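Local coordinates for chymotrypsin-like serine protease (Equine arteritis virus, PDB 1MBM), which probably cleaves peptide bonds of the viral replicase polyprotein as a chymotrypsin-like serine endopeptidase, using a serine nucleophile, at residues A63-Q67 with S68-G72; R185-A188 with M189-G193; V28-S32 with H33-R37. All coordinates share one frame; numbering follows the deposited sequence.

Contact 1 of 3, residues A63-Q67 with S68-G72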
ATOM      1  N   ALA A  63      -1.323 -11.899  10.201  1.00  6.72           N
ATOM      2  CA  ALA A  63      -1.350 -12.544  11.514  1.00  6.77           C
ATOM      3  C   ALA A  63      -2.685 -12.274  12.176  1.00  8.26           C
ATOM      4  O   ALA A  63      -3.341 -11.269  11.882  1.00  8.00           O
ATOM      5  CB  ALA A  63      -0.235 -12.002  12.409  1.00  5.45           C
ATOM      6  N   VAL A  64      -3.091 -13.173  13.062  1.00  8.91           N
ATOM      7  CA  VAL A  64      -4.304 -12.973  13.839  1.00 12.16           C
ATOM      8  C   VAL A  64      -3.978 -13.058  15.324  1.00 13.22           C
ATOM      9  O   VAL A  64      -3.053 -13.770  15.736  1.00 14.10           O
ATOM     10  CB  VAL A  64      -5.439 -13.963  13.481  1.00 13.26           C
ATOM     11  CG1 VAL A  64      -5.845 -13.810  12.024  1.00 14.55           C
ATOM     12  CG2 VAL A  64      -5.044 -15.402  13.798  1.00 15.39           C
ATOM     13  N   THR A  65      -4.698 -12.274  16.114  1.00  9.17           N
ATOM     14  CA  THR A  65      -4.556 -12.285  17.561  1.00 10.00           C
ATOM     15  C   THR A  65      -5.913 -11.891  18.126  1.00  9.89           C
ATOM     16  O   THR A  65      -6.902 -11.910  17.397  1.00 10.42           O
ATOM     17  CB  THR A  65      -3.368 -11.384  18.052  1.00  9.07           C
ATOM     18  OG1 THR A  65      -3.377 -11.313  19.476  1.00 12.85           O
ATOM     19  CG2 THR A  65      -3.528  -9.939  17.635  1.00  7.33           C
ATOM     20  N   THR A  66      -5.988 -11.585  19.413  1.00 11.76           N
ATOM     21  CA  THR A  66      -7.275 -11.258  20.020  1.00 12.99           C
ATOM     22  C   THR A  66      -7.263  -9.877  20.661  1.00 13.87           C
ATOM     23  O   THR A  66      -6.201  -9.253  20.811  1.00 11.21           O
ATOM     24  CB  THR A  66      -7.681 -12.310  21.080  1.00 15.56           C
ATOM     25  OG1 THR A  66      -6.619 -12.472  22.029  1.00 16.48           O
ATOM     26  CG2 THR A  66      -7.831 -13.701  20.462  1.00 13.69           C
ATOM     27  N   GLN A  67      -8.455  -9.417  21.047  1.00 13.23           N
ATOM     28  CA  GLN A  67      -8.627  -8.127  21.705  1.00 12.80           C
ATOM     29  C   GLN A  67      -7.908  -8.073  23.051  1.00 13.10           C
ATOM     30  O   GLN A  67      -7.451  -7.017  23.462  1.00 12.80           O
ATOM     31  CB  GLN A  67     -10.117  -7.807  21.895  1.00 14.57           C
ATOM     32  CG  GLN A  67     -10.822  -7.266  20.654  1.00 17.15           C
ATOM     33  CD  GLN A  67     -10.407  -5.843  20.322  1.00 20.44           C
ATOM     34  OE1 GLN A  67      -9.977  -5.090  21.205  1.00 18.72           O
ATOM     35  NE2 GLN A  67     -10.534  -5.469  19.052  1.00 15.96           N
ATOM     36  N   SER A  68      -7.802  -9.209  23.733  1.00 14.54           N
ATOM     37  CA  SER A  68      -7.109  -9.257  25.021  1.00 17.62           C
ATOM     38  C   SER A  68      -5.585  -9.166  24.879  1.00 18.81           C
ATOM     39  O   SER A  68      -4.878  -8.879  25.839  1.00 21.63           O
ATOM     40  CB  SER A  68      -7.495 -10.522  25.791  1.00 17.91           C
ATOM     41  OG  SER A  68      -7.354 -11.675  24.980  1.00 21.89           O
ATOM     42  N   GLU A  69      -5.084  -9.414  23.675  1.00 18.54           N
ATOM     43  CA  GLU A  69      -3.654  -9.346  23.415  1.00 15.85           C
ATOM     44  C   GLU A  69      -3.269  -8.017  22.791  1.00 15.23           C
ATOM     45  O   GLU A  69      -2.166  -7.509  23.008  1.00 14.41           O
ATOM     46  CB  GLU A  69      -3.244 -10.478  22.479  1.00 14.67           C
ATOM     47  CG  GLU A  69      -3.312 -11.846  23.118  1.00 16.99           C
ATOM     48  CD  GLU A  69      -2.487 -11.905  24.388  1.00 22.48           C
ATOM     49  OE1 GLU A  69      -1.290 -11.543  24.337  1.00 24.14           O
ATOM     50  OE2 GLU A  69      -3.032 -12.308  25.434  1.00 27.29           O
ATOM     51  N   LEU A  70      -4.188  -7.469  22.004  1.00 13.12           N
ATOM     52  CA  LEU A  70      -3.975  -6.213  21.299  1.00 13.73           C
ATOM     53  C   LEU A  70      -5.284  -5.422  21.299  1.00 13.73           C
ATOM     54  O   LEU A  70      -5.987  -5.391  20.291  1.00 13.39           O
ATOM     55  CB  LEU A  70      -3.542  -6.511  19.858  1.00 11.91           C
ATOM     56  CG  LEU A  70      -2.995  -5.439  18.915  1.00 11.72           C
ATOM     57  CD1 LEU A  70      -1.864  -4.670  19.555  1.00 12.81           C
ATOM     58  CD2 LEU A  70      -2.519  -6.088  17.609  1.00 12.03           C
ATOM     59  N   PRO A  71      -5.620  -4.808  22.436  1.00 13.87           N
ATOM     60  CA  PRO A  71      -6.868  -4.045  22.565  1.00 13.81           C
ATOM     61  C   PRO A  71      -6.880  -2.741  21.787  1.00 14.34           C
ATOM     62  O   PRO A  71      -5.850  -2.111  21.582  1.00 14.82           O
ATOM     63  CB  PRO A  71      -6.933  -3.745  24.070  1.00 13.64           C
ATOM     64  CG  PRO A  71      -5.509  -3.717  24.493  1.00 10.52           C
ATOM     65  CD  PRO A  71      -4.866  -4.837  23.703  1.00 14.22           C
ATOM     66  N   GLY A  72      -8.068  -2.329  21.374  1.00 16.68           N
ATOM     67  CA  GLY A  72      -8.217  -1.085  20.652  1.00 17.60           C
ATOM     68  C   GLY A  72      -9.396  -1.138  19.709  1.00 16.95           C
ATOM     69  O   GLY A  72      -9.886  -2.214  19.361  1.00 17.47           O
TER
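Ser-68 meets Thr-66 hydroxyl to hydroxyl, its OG 3.1 Å from Thr-66 OG1 in a hydrogen bond that either group could donate. Each oxygen lies between its own backbone N and carbonyl carbon (chi1 50° and 53°), and the two meet there. Glu-69 follows with its N-H on the Thr-66 carbonyl, N to O 3.1 Å; this donor stands well above the carbonyl plane. Its aliphatic stem crosses Thr-65 at about a right angle, CB 3.1 Å from Thr-65 OG1, and runs alongside Thr-66, while the carboxylate leads away from the chain behind it. The helical backbone angles of Gln-67 and Ser-68 make this a type I beta turn, by which the chain leaves strand 60-65 of the N-terminal six-stranded barrel of the chymotrypsin fold and starts toward strand 85-91. Leu-70 adds a second grip on the same oxygen: its N lies 2.9 Å from Thr-66 O, this time in the carbonyl plane. Its side chain is buried beneath the turn, CD2 4.0 Å from Thr-65 CG2, and reaches Val-19, Val-26 and Leu-43 on three barrel strands. Pro-71 lays its ring against the Gln-67 carbonyl, with both CB and CD touching the oxygen. At Gly-72 the Gln-67 amide folds back, its chain bent at chi2 (-72°), and uses both ends: OE1 weakly accepts from Gly-72 N at 3.4 Å, and NE2 donates weakly to Gly-72 O at 3.3 Å.

Contact 2 of 3, residues R185-A188 with M189-G193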
ATOM      1  N   ARG A 185      -6.918  16.026 -15.651  1.00  4.62           N
ATOM      2  CA  ARG A 185      -6.337  16.727 -14.505  1.00  8.83           C
ATOM      3  C   ARG A 185      -6.107  15.893 -13.249  1.00  6.29           C
ATOM      4  O   ARG A 185      -5.076  16.038 -12.594  1.00  7.22           O
ATOM      5  CB  ARG A 185      -7.196  17.941 -14.152  1.00  7.78           C
ATOM      6  CG  ARG A 185      -6.577  18.855 -13.109  1.00 16.97           C
ATOM      7  CD  ARG A 185      -7.527  19.925 -12.599  1.00 23.79           C
ATOM      8  NE  ARG A 185      -7.427  21.170 -13.349  1.00 24.87           N
ATOM      9  CZ  ARG A 185      -8.467  21.928 -13.694  1.00 28.84           C
ATOM     10  NH1 ARG A 185      -9.707  21.567 -13.377  1.00 23.76           N
ATOM     11  NH2 ARG A 185      -8.263  23.054 -14.364  1.00 23.92           N
ATOM     12  N   SER A 186      -7.063  15.033 -12.905  1.00  6.17           N
ATOM     13  CA  SER A 186      -6.916  14.204 -11.706  1.00  8.82           C
ATOM     14  C   SER A 186      -5.764  13.207 -11.850  1.00  9.84           C
ATOM     15  O   SER A 186      -5.071  12.946 -10.880  1.00 11.13           O
ATOM     16  CB  SER A 186      -8.225  13.510 -11.299  1.00  6.54           C
ATOM     17  OG  SER A 186      -8.620  12.548 -12.254  1.00  9.72           O
ATOM     18  N   LEU A 187      -5.547  12.676 -13.053  1.00  9.42           N
ATOM     19  CA  LEU A 187      -4.408  11.784 -13.287  1.00 11.56           C
ATOM     20  C   LEU A 187      -3.083  12.550 -13.141  1.00 12.29           C
ATOM     21  O   LEU A 187      -2.167  12.077 -12.456  1.00 11.07           O
ATOM     22  CB  LEU A 187      -4.503  11.082 -14.657  1.00  9.11           C
ATOM     23  CG  LEU A 187      -3.357  10.144 -15.079  1.00 11.68           C
ATOM     24  CD1 LEU A 187      -2.966   9.176 -13.961  1.00 10.42           C
ATOM     25  CD2 LEU A 187      -3.720   9.358 -16.363  1.00  6.74           C
ATOM     26  N   ALA A 188      -2.999  13.732 -13.756  1.00  9.87           N
ATOM     27  CA  ALA A 188      -1.787  14.573 -13.695  1.00 10.02           C
ATOM     28  C   ALA A 188      -1.436  15.039 -12.282  1.00 13.06           C
ATOM     29  O   ALA A 188      -0.265  15.014 -11.894  1.00 12.85           O
ATOM     30  CB  ALA A 188      -1.919  15.788 -14.612  1.00  7.33           C
ATOM     31  N   MET A 189      -2.451  15.481 -11.536  1.00 12.33           N
ATOM     32  CA  MET A 189      -2.292  15.953 -10.161  1.00 16.28           C
ATOM     33  C   MET A 189      -1.896  14.805  -9.239  1.00 16.53           C
ATOM     34  O   MET A 189      -1.159  14.999  -8.264  1.00 12.83           O
ATOM     35  CB  MET A 189      -3.587  16.590  -9.641  1.00 17.52           C
ATOM     36  CG  MET A 189      -3.910  17.967 -10.213  1.00 24.66           C
ATOM     37  SD  MET A 189      -2.978  19.307  -9.464  1.00 41.07           S
ATOM     38  CE  MET A 189      -3.693  19.335  -7.816  1.00 36.56           C
ATOM     39  N   LEU A 190      -2.400  13.616  -9.548  1.00 16.50           N
ATOM     40  CA  LEU A 190      -2.067  12.424  -8.780  1.00 17.81           C
ATOM     41  C   LEU A 190      -0.559  12.233  -8.843  1.00 17.89           C
ATOM     42  O   LEU A 190       0.118  12.261  -7.813  1.00 17.25           O
ATOM     43  CB  LEU A 190      -2.777  11.188  -9.342  1.00 17.12           C
ATOM     44  CG  LEU A 190      -3.629  10.348  -8.381  1.00 22.05           C
ATOM     45  CD1 LEU A 190      -3.981   8.989  -8.981  1.00 18.43           C
ATOM     46  CD2 LEU A 190      -2.966  10.185  -7.028  1.00 16.05           C
ATOM     47  N   ILE A 191      -0.041  12.064 -10.056  1.00 17.54           N
ATOM     48  CA  ILE A 191       1.398  11.897 -10.271  1.00 21.31           C
ATOM     49  C   ILE A 191       2.217  13.095  -9.762  1.00 22.67           C
ATOM     50  O   ILE A 191       3.255  12.911  -9.119  1.00 21.15           O
ATOM     51  CB  ILE A 191       1.696  11.594 -11.752  1.00 19.89           C
ATOM     52  CG1 ILE A 191       1.001  10.298 -12.167  1.00 20.80           C
ATOM     53  CG2 ILE A 191       3.195  11.468 -11.981  1.00 16.47           C
ATOM     54  CD1 ILE A 191       1.105   9.987 -13.642  1.00 24.80           C
ATOM     55  N   ASP A 192       1.731  14.311 -10.023  1.00 23.84           N
ATOM     56  CA  ASP A 192       2.376  15.537  -9.538  1.00 25.50           C
ATOM     57  C   ASP A 192       2.383  15.609  -8.017  1.00 24.73           C
ATOM     58  O   ASP A 192       3.249  16.245  -7.424  1.00 24.66           O
ATOM     59  CB  ASP A 192       1.648  16.779 -10.059  1.00 26.53           C
ATOM     60  CG  ASP A 192       2.388  17.463 -11.185  1.00 33.99           C
ATOM     61  OD1 ASP A 192       2.385  16.931 -12.314  1.00 34.64           O
ATOM     62  OD2 ASP A 192       3.000  18.545 -11.033  1.00 39.84           O
ATOM     63  N   GLY A 193       1.398  14.965  -7.401  1.00 24.32           N
ATOM     64  CA  GLY A 193       1.250  14.944  -5.958  1.00 24.63           C
ATOM     65  C   GLY A 193       2.312  14.155  -5.221  1.00 24.57           C
ATOM     66  O   GLY A 193       2.312  14.132  -3.989  1.00 23.28           O
TER
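Asp-192 and Ala-188 bring together a carboxylate and a peptide carbonyl, two flat groups: Asp-192 OD1 lies 3.3 Å from Ala-188 O, an acceptor beside an acceptor that the backbone bond brings near. That bond is the Asp-192 N-H on the same carbonyl, N to O 2.8 Å. The neighbouring Ala-188 carbonyl and the C-terminal end of the helix would probably disfavour negative charge on the carboxylate somewhat. The Ser-186 carbonyl likewise accepts from Leu-190 N, at 3.1 Å.

Between the side chains the touches are apolar. Arg-185 and Met-189 lie side by side and point the same way, CG to CG 4.0 Å. The Met-189 CG is folded back beside its own backbone N (chi1 -74°), which lays it against Arg-185 O at 3.3 Å. Two residues on, Leu-187 and Ile-191 also run alongside each other and meet by their methyls, CD1 to CD1 at 4.2 Å. Leu-190 sets its CB against the carbonyl oxygens of both Ser-186 and Leu-187.

The Ser-186 hydroxyl turns outward to the Thr-162 carbonyl. Leu-187 packs on Leu-157 of helix 154-158, Ala-188 on Thr-166 of strand 165-167, and Leu-190 on Leu-99 of strand 94-100, whereas Arg-185 and Met-189 are exposed. Successive i to i+4 backbone bonds make this an alpha-helix, and its buried leucines and alanine set against exposed Arg-185, Met-189 and Asp-192 make it amphipathic; it is probably part of the alpha/beta C-terminal extension that this proteinase adds to its chymotrypsin-like barrels.

Contact 3 of 3, residues V28-S32 with H33-R37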
ATOM      1  N   VAL A  28      -3.509  -8.497  11.797  1.00  6.76           N
ATOM      2  CA  VAL A  28      -2.333  -7.667  11.565  1.00  7.49           C
ATOM      3  C   VAL A  28      -1.733  -7.968  10.190  1.00  5.51           C
ATOM      4  O   VAL A  28      -1.326  -9.088   9.926  1.00  5.70           O
ATOM      5  CB  VAL A  28      -1.272  -7.907  12.674  1.00  9.25           C
ATOM      6  CG1 VAL A  28       0.008  -7.084  12.413  1.00  7.33           C
ATOM      7  CG2 VAL A  28      -1.858  -7.600  14.062  1.00  6.56           C
ATOM      8  N   LEU A  29      -1.649  -6.965   9.329  1.00  5.20           N
ATOM      9  CA  LEU A  29      -1.063  -7.136   7.991  1.00  7.75           C
ATOM     10  C   LEU A  29       0.291  -6.456   7.847  1.00  8.32           C
ATOM     11  O   LEU A  29       0.510  -5.392   8.410  1.00  9.62           O
ATOM     12  CB  LEU A  29      -1.974  -6.542   6.926  1.00  7.57           C
ATOM     13  CG  LEU A  29      -3.434  -6.966   6.956  1.00  8.74           C
ATOM     14  CD1 LEU A  29      -4.210  -6.226   5.858  1.00  7.87           C
ATOM     15  CD2 LEU A  29      -3.562  -8.483   6.817  1.00  7.27           C
ATOM     16  N   THR A  30       1.173  -7.064   7.060  1.00  5.65           N
ATOM     17  CA  THR A  30       2.489  -6.505   6.747  1.00  8.02           C
ATOM     18  C   THR A  30       3.028  -7.280   5.543  1.00  8.58           C
ATOM     19  O   THR A  30       2.284  -8.058   4.917  1.00  6.48           O
ATOM     20  CB  THR A  30       3.463  -6.565   7.985  1.00  9.93           C
ATOM     21  OG1 THR A  30       4.674  -5.844   7.717  1.00  9.50           O
ATOM     22  CG2 THR A  30       3.947  -8.003   8.272  1.00  6.62           C
ATOM     23  N   ALA A  31       4.291  -7.043   5.194  1.00  7.47           N
ATOM     24  CA  ALA A  31       4.924  -7.716   4.062  1.00 10.72           C
ATOM     25  C   ALA A  31       5.718  -8.939   4.524  1.00  8.82           C
ATOM     26  O   ALA A  31       6.400  -8.893   5.546  1.00  6.39           O
ATOM     27  CB  ALA A  31       5.833  -6.757   3.306  1.00  8.77           C
ATOM     28  N   SER A  32       5.649 -10.018   3.753  1.00  5.62           N
ATOM     29  CA  SER A  32       6.365 -11.251   4.100  1.00  7.79           C
ATOM     30  C   SER A  32       7.883 -11.066   4.229  1.00  7.31           C
ATOM     31  O   SER A  32       8.506 -11.638   5.119  1.00  6.63           O
ATOM     32  CB  SER A  32       6.057 -12.348   3.084  1.00  8.87           C
ATOM     33  OG  SER A  32       4.655 -12.526   2.965  1.00  8.08           O
ATOM     34  N   HIS A  33       8.484 -10.271   3.350  1.00  7.68           N
ATOM     35  CA  HIS A  33       9.936 -10.104   3.403  1.00  9.89           C
ATOM     36  C   HIS A  33      10.382  -9.288   4.630  1.00  9.39           C
ATOM     37  O   HIS A  33      11.536  -9.349   5.033  1.00 10.02           O
ATOM     38  CB  HIS A  33      10.486  -9.522   2.099  1.00  7.85           C
ATOM     39  CG  HIS A  33      10.213  -8.063   1.920  1.00  8.06           C
ATOM     40  ND1 HIS A  33       9.027  -7.586   1.403  1.00 10.34           N
ATOM     41  CD2 HIS A  33      10.981  -6.974   2.170  1.00 11.09           C
ATOM     42  CE1 HIS A  33       9.071  -6.267   1.355  1.00 15.84           C
ATOM     43  NE2 HIS A  33      10.244  -5.871   1.817  1.00 12.06           N
ATOM     44  N   VAL A  34       9.463  -8.522   5.212  1.00  8.20           N
ATOM     45  CA  VAL A  34       9.731  -7.820   6.459  1.00  9.12           C
ATOM     46  C   VAL A  34       9.756  -8.848   7.600  1.00  9.59           C
ATOM     47  O   VAL A  34      10.617  -8.801   8.490  1.00  6.99           O
ATOM     48  CB  VAL A  34       8.666  -6.743   6.729  1.00 10.80           C
ATOM     49  CG1 VAL A  34       8.707  -6.278   8.187  1.00 11.68           C
ATOM     50  CG2 VAL A  34       8.859  -5.566   5.773  1.00 12.66           C
ATOM     51  N   VAL A  35       8.809  -9.785   7.553  1.00  8.14           N
ATOM     52  CA  VAL A  35       8.722 -10.870   8.534  1.00  7.43           C
ATOM     53  C   VAL A  35       9.949 -11.783   8.464  1.00  8.35           C
ATOM     54  O   VAL A  35      10.680 -11.942   9.443  1.00  6.93           O
ATOM     55  CB  VAL A  35       7.432 -11.708   8.314  1.00  8.83           C
ATOM     56  CG1 VAL A  35       7.403 -12.893   9.237  1.00  7.28           C
ATOM     57  CG2 VAL A  35       6.198 -10.847   8.542  1.00  9.31           C
ATOM     58  N   GLY A  36      10.188 -12.366   7.293  1.00  8.34           N
ATOM     59  CA  GLY A  36      11.317 -13.264   7.118  1.00  7.52           C
ATOM     60  C   GLY A  36      10.896 -14.716   7.231  1.00  9.96           C
ATOM     61  O   GLY A  36       9.827 -15.016   7.762  1.00  8.56           O
ATOM     62  N   ARG A  37      11.756 -15.618   6.768  1.00 11.03           N
ATOM     63  CA  ARG A  37      11.453 -17.048   6.752  1.00 14.63           C
ATOM     64  C   ARG A  37      11.081 -17.673   8.108  1.00 14.63           C
ATOM     65  O   ARG A  37      10.250 -18.567   8.163  1.00 20.32           O
ATOM     66  CB  ARG A  37      12.577 -17.840   6.071  1.00 14.61           C
ATOM     67  CG  ARG A  37      12.795 -19.226   6.680  1.00 29.34           C
ATOM     68  CD  ARG A  37      12.886 -20.383   5.702  1.00 37.28           C
ATOM     69  NE  ARG A  37      13.437 -21.564   6.361  1.00 42.62           N
ATOM     70  CZ  ARG A  37      14.018 -22.575   5.730  1.00 46.16           C
ATOM     71  NH1 ARG A  37      14.127 -22.570   4.408  1.00 45.73           N
ATOM     72  NH2 ARG A  37      14.491 -23.599   6.422  1.00 46.56           N
TER
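Ala-31 CB touches the His-33 imidazole obliquely, 3.8 Å from both ND1 and CE1. Val-34 CG2 comes over one ring face, offset toward the rim, and also touches Ala-31 CB at 4.1 Å. Deeper in, Thr-30 CG2 crosses to Val-35 CG2 at 3.6 Å, and the Thr-30 hydroxyl, anti to its own N (chi1 -172°), is taken by the Thr-16 carbonyl.

The backbone bonds of the turn position these residues. Ala-31 stands at the N-cap position, and its carbonyl accepts from Val-35 N at 3.3 Å and weakly from Val-34 N. Gly-36 N closes the turn on Ser-32 O at 2.8 Å, nearly straight (173°), and Gly-36 then leaves the helix with positive phi.

His-33 ND1 bonds Asp-59 OD1, and NE2 weakly meets Ser-114 OG, an arrangement consistent with the catalytic triad of chymotrypsin-like proteases. The Ser-32 hydroxyl, held by the Gly-58 carbonyl, ties the turn next to Asp-59. The short helix 32-35 follows directly on strand 25-31, which lies between strands 14-22 and 60-65 in the barrel, and Val-35 packs on Phe-54 of strand 48-57.

How the contacts relate
Contacts 1 and 3 belong to the same barrel, on neighbouring strands 60-65 and 25-31: Ala-63 O lies 2.8 Å from Val-28 N, a probable hydrogen bond, and Leu-70 packs on Val-28. They differ in depth. Contact 1 is a surface turn, held by backbone bonds, one hydroxyl pair and two weak amide bonds, while contact 3 is partly buried and packs an imidazole beside small apolar groups at the probable active site. Contact 2, also partly buried, shares no element with either; its centre is about 38 Å from that of contact 1 and about 31 Å from that of contact 3, across the centre of the chain. There regular helical bonds and paired aliphatic side chains prevail.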